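Local coordinates for lipoprotein (PDB 3CX3), which probably captures zinc at the bacterial surface as the solute-binding lipoprotein of an ABC-type metal importer, at residues Phe180-Ser188 / Lys253-Asp261. Residues are numbered along the deposited sequence; the frame is centred on the assembly and turned at random.
Sequences FVTQHTAFS and KTLNPLESD. With ZN (zinc ion), chain E.
OE2 of Glu259 and NE2 of His184 meet at the zinc ion, each 2.1 Å from the metal. The two ligand atoms lie 2.9 Å apart, brought together by the shared metal rather than by a proton. The groups arrive from opposite directions: the carboxylate stands at the edge of the imidazole, its plane turned 66° from that of the ring. A glutamate suits position 259 by supplying an anionic oxygen, and it binds through that one, since OE1 stays 3.2 Å from the zinc. A histidine suits position 184 because both its nitrogens can be gripped: zinc at NE2 and the hydrogen-bonded Glu233 carboxylate at ND1 together hold the ring's rotation, and the carboxylate probably makes it a stronger donor to the metal.

Behind the site the packing is mostly apolar. CB of Ala186 lies over one face of the His184 ring and 3.8 Å from CB of Pro257, in the corner where imidazole and proline ring meet, which suits so small a side chain. Phe187 has CG anti to its carbonyl carbon (chi1 -63°), which sends the ring toward 253-261. Its flat aromatic offers one face to CD1 of Leu255, 3.7 Å from the centroid in a CH-pi contact, and its weakly positive C-H edge to the Asn256 carbonyl oxygen. OG1 of Thr182 donates to the carbonyl oxygen of His184 (2.6 Å), bracing the turn that presents the histidine.

Two four-stranded parallel sheets, 33-36/12-15/61-64/86-89 and 198-200/180-182/230-232/252-254, form the lobes of this metal-binding solute-binding protein; these loops bring two ligands from the second lobe to a site completed by His44 and His120. Three neutral imidazoles and one carboxylate would leave it net positive, which Glu233 probably helps to offset.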
loop_
_atom_site.group_PDB
_atom_site.type_symbol
_atom_site.label_atom_id
_atom_site.label_comp_id
_atom_site.label_asym_id
_atom_site.label_seq_id
_atom_site.Cartn_x
_atom_site.Cartn_y
_atom_site.Cartn_z
ATOM N N PHE A 180 -17.083 -5.718 5.220
ATOM C CA PHE A 180 -16.444 -6.630 4.254
ATOM C C PHE A 180 -15.306 -7.440 4.871
ATOM O O PHE A 180 -14.744 -7.060 5.892
ATOM C CB PHE A 180 -16.014 -5.911 2.948
ATOM C CG PHE A 180 -15.035 -4.784 3.149
ATOM C CD1 PHE A 180 -15.451 -3.552 3.682
ATOM C CD2 PHE A 180 -13.703 -4.936 2.792
ATOM C CE1 PHE A 180 -14.548 -2.495 3.865
ATOM C CE2 PHE A 180 -12.793 -3.887 2.979
ATOM C CZ PHE A 180 -13.231 -2.652 3.514
ATOM N N VAL A 181 -14.989 -8.573 4.251
ATOM C CA VAL A 181 -13.858 -9.417 4.695
ATOM C C VAL A 181 -12.819 -9.726 3.613
ATOM O O VAL A 181 -13.138 -10.189 2.499
ATOM C CB VAL A 181 -14.285 -10.677 5.544
ATOM C CG1 VAL A 181 -15.742 -10.996 5.374
ATOM C CG2 VAL A 181 -13.414 -11.883 5.261
ATOM N N THR A 182 -11.570 -9.431 3.988
ATOM C CA THR A 182 -10.432 -9.396 3.076
ATOM C C THR A 182 -9.394 -10.385 3.540
ATOM O O THR A 182 -9.417 -10.825 4.699
ATOM C CB THR A 182 -9.749 -8.006 3.045
ATOM O OG1 THR A 182 -9.045 -7.797 4.273
ATOM C CG2 THR A 182 -10.740 -6.888 2.821
ATOM N N GLN A 183 -8.459 -10.700 2.648
ATOM C CA GLN A 183 -7.509 -11.769 2.888
ATOM C C GLN A 183 -6.520 -11.502 4.025
ATOM O O GLN A 183 -6.297 -12.388 4.865
ATOM C CB GLN A 183 -6.787 -12.151 1.609
ATOM C CG GLN A 183 -6.001 -13.401 1.804
ATOM C CD GLN A 183 -5.345 -13.877 0.542
ATOM O OE1 GLN A 183 -6.005 -14.384 -0.375
ATOM N NE2 GLN A 183 -4.029 -13.738 0.492
ATOM N N HIS A 184 -5.909 -10.314 4.042
ATOM C CA HIS A 184 -5.304 -9.814 5.286
ATOM C C HIS A 184 -5.778 -8.421 5.663
ATOM O O HIS A 184 -6.528 -7.808 4.920
ATOM C CB HIS A 184 -3.793 -9.957 5.292
ATOM C CG HIS A 184 -3.050 -8.895 4.545
ATOM N ND1 HIS A 184 -2.944 -8.881 3.166
ATOM C CD2 HIS A 184 -2.295 -7.862 4.996
ATOM C CE1 HIS A 184 -2.186 -7.861 2.803
ATOM N NE2 HIS A 184 -1.786 -7.222 3.891
ATOM N N THR A 185 -5.368 -7.943 6.831
ATOM C CA THR A 185 -5.861 -6.660 7.327
ATOM C C THR A 185 -5.176 -5.483 6.612
ATOM O O THR A 185 -4.255 -4.866 7.172
ATOM C CB THR A 185 -5.683 -6.502 8.877
ATOM O OG1 THR A 185 -6.161 -7.674 9.552
ATOM C CG2 THR A 185 -6.424 -5.278 9.389
ATOM N N ALA A 186 -5.652 -5.157 5.408
ATOM C CA ALA A 186 -5.048 -4.087 4.651
ATOM C C ALA A 186 -5.903 -2.829 4.436
ATOM O O ALA A 186 -5.372 -1.759 4.204
ATOM C CB ALA A 186 -4.542 -4.619 3.320
ATOM N N PHE A 187 -7.223 -2.971 4.518
ATOM C CA PHE A 187 -8.159 -1.949 4.070
ATOM C C PHE A 187 -8.726 -1.091 5.184
ATOM O O PHE A 187 -9.738 -0.415 5.003
ATOM C CB PHE A 187 -9.255 -2.623 3.254
ATOM C CG PHE A 187 -8.722 -3.283 2.015
ATOM C CD1 PHE A 187 -8.673 -2.593 0.814
ATOM C CD2 PHE A 187 -8.206 -4.573 2.067
ATOM C CE1 PHE A 187 -8.138 -3.189 -0.325
ATOM C CE2 PHE A 187 -7.683 -5.168 0.936
ATOM C CZ PHE A 187 -7.644 -4.460 -0.262
ATOM N N SER A 188 -8.034 -1.108 6.318
ATOM C CA SER A 188 -8.468 -0.495 7.556
ATOM C C SER A 188 -8.619 1.024 7.424
ATOM O O SER A 188 -9.412 1.635 8.142
ATOM C CB SER A 188 -7.470 -0.873 8.661
ATOM O OG SER A 188 -7.638 -0.127 9.860
ATOM N N LYS A 253 -14.255 -13.168 -4.274
ATOM C CA LYS A 253 -13.741 -12.163 -5.217
ATOM C C LYS A 253 -12.417 -11.583 -4.742
ATOM O O LYS A 253 -12.174 -11.477 -3.551
ATOM C CB LYS A 253 -14.746 -11.037 -5.472
ATOM C CG LYS A 253 -15.839 -11.433 -6.434
ATOM C CD LYS A 253 -16.342 -10.244 -7.231
ATOM C CE LYS A 253 -17.268 -9.370 -6.402
ATOM N NZ LYS A 253 -18.201 -8.569 -7.262
ATOM N N THR A 254 -11.573 -11.219 -5.700
ATOM C CA THR A 254 -10.238 -10.723 -5.409
ATOM C C THR A 254 -10.189 -9.205 -5.359
ATOM O O THR A 254 -10.763 -8.542 -6.212
ATOM C CB THR A 254 -9.185 -11.284 -6.401
ATOM O OG1 THR A 254 -8.060 -10.397 -6.475
ATOM C CG2 THR A 254 -9.773 -11.438 -7.769
ATOM N N LEU A 255 -9.484 -8.684 -4.350
ATOM C CA LEU A 255 -9.391 -7.250 -4.067
ATOM C C LEU A 255 -7.910 -6.914 -3.806
ATOM O O LEU A 255 -7.315 -7.483 -2.885
ATOM C CB LEU A 255 -10.200 -6.980 -2.806
ATOM C CG LEU A 255 -11.179 -5.841 -2.475
ATOM C CD1 LEU A 255 -10.858 -5.428 -1.076
ATOM C CD2 LEU A 255 -11.183 -4.626 -3.426
ATOM N N ASN A 256 -7.321 -6.003 -4.588
ATOM C CA ASN A 256 -5.877 -5.690 -4.510
ATOM C C ASN A 256 -5.485 -4.633 -3.445
ATOM O O ASN A 256 -5.934 -3.473 -3.498
ATOM C CB ASN A 256 -5.350 -5.211 -5.862
ATOM C CG ASN A 256 -3.992 -5.803 -6.231
ATOM O OD1 ASN A 256 -3.798 -6.263 -7.373
ATOM N ND2 ASN A 256 -3.042 -5.761 -5.307
ATOM N N PRO A 257 -4.627 -5.032 -2.494
ATOM C CA PRO A 257 -4.109 -4.092 -1.506
ATOM C C PRO A 257 -2.880 -3.340 -2.059
ATOM O O PRO A 257 -2.243 -2.555 -1.318
ATOM C CB PRO A 257 -3.727 -4.997 -0.338
ATOM C CG PRO A 257 -3.395 -6.325 -0.917
ATOM C CD PRO A 257 -4.100 -6.406 -2.292
ATOM N N LEU A 258 -2.577 -3.580 -3.344
ATOM C CA LEU A 258 -1.487 -2.944 -4.094
ATOM C C LEU A 258 -0.072 -3.171 -3.567
ATOM O O LEU A 258 0.842 -2.414 -3.850
ATOM C CB LEU A 258 -1.757 -1.458 -4.327
ATOM C CG LEU A 258 -3.153 -1.090 -4.833
ATOM C CD1 LEU A 258 -3.396 0.419 -4.681
ATOM C CD2 LEU A 258 -3.427 -1.538 -6.265
ATOM N N GLU A 259 0.105 -4.250 -2.829
ATOM C CA GLU A 259 1.405 -4.620 -2.311
ATOM C C GLU A 259 2.318 -5.220 -3.384
ATOM O O GLU A 259 3.523 -4.952 -3.402
ATOM C CB GLU A 259 1.223 -5.558 -1.131
ATOM C CG GLU A 259 0.803 -4.848 0.145
ATOM C CD GLU A 259 0.185 -5.793 1.126
ATOM O OE1 GLU A 259 0.606 -6.964 1.156
ATOM O OE2 GLU A 259 -0.745 -5.378 1.846
ATOM N N SER A 260 1.739 -6.046 -4.256
ATOM C CA SER A 260 2.359 -6.403 -5.529
ATOM C C SER A 260 1.918 -5.366 -6.551
ATOM O O SER A 260 0.987 -4.582 -6.309
ATOM C CB SER A 260 1.882 -7.780 -5.991
ATOM O OG SER A 260 2.172 -8.781 -5.029
ATOM N N ASP A 261 2.584 -5.349 -7.694
ATOM C CA ASP A 261 2.107 -4.544 -8.804
ATOM C C ASP A 261 1.422 -5.432 -9.825
ATOM O O ASP A 261 1.927 -6.508 -10.144
ATOM C CB ASP A 261 3.218 -3.713 -9.436
ATOM C CG ASP A 261 4.413 -4.530 -9.815
ATOM O OD1 ASP A 261 4.982 -5.205 -8.924
ATOM O OD2 ASP A 261 4.794 -4.479 -11.007
HETATM ZN ZN ZN E . -0.408 -5.662 3.875
#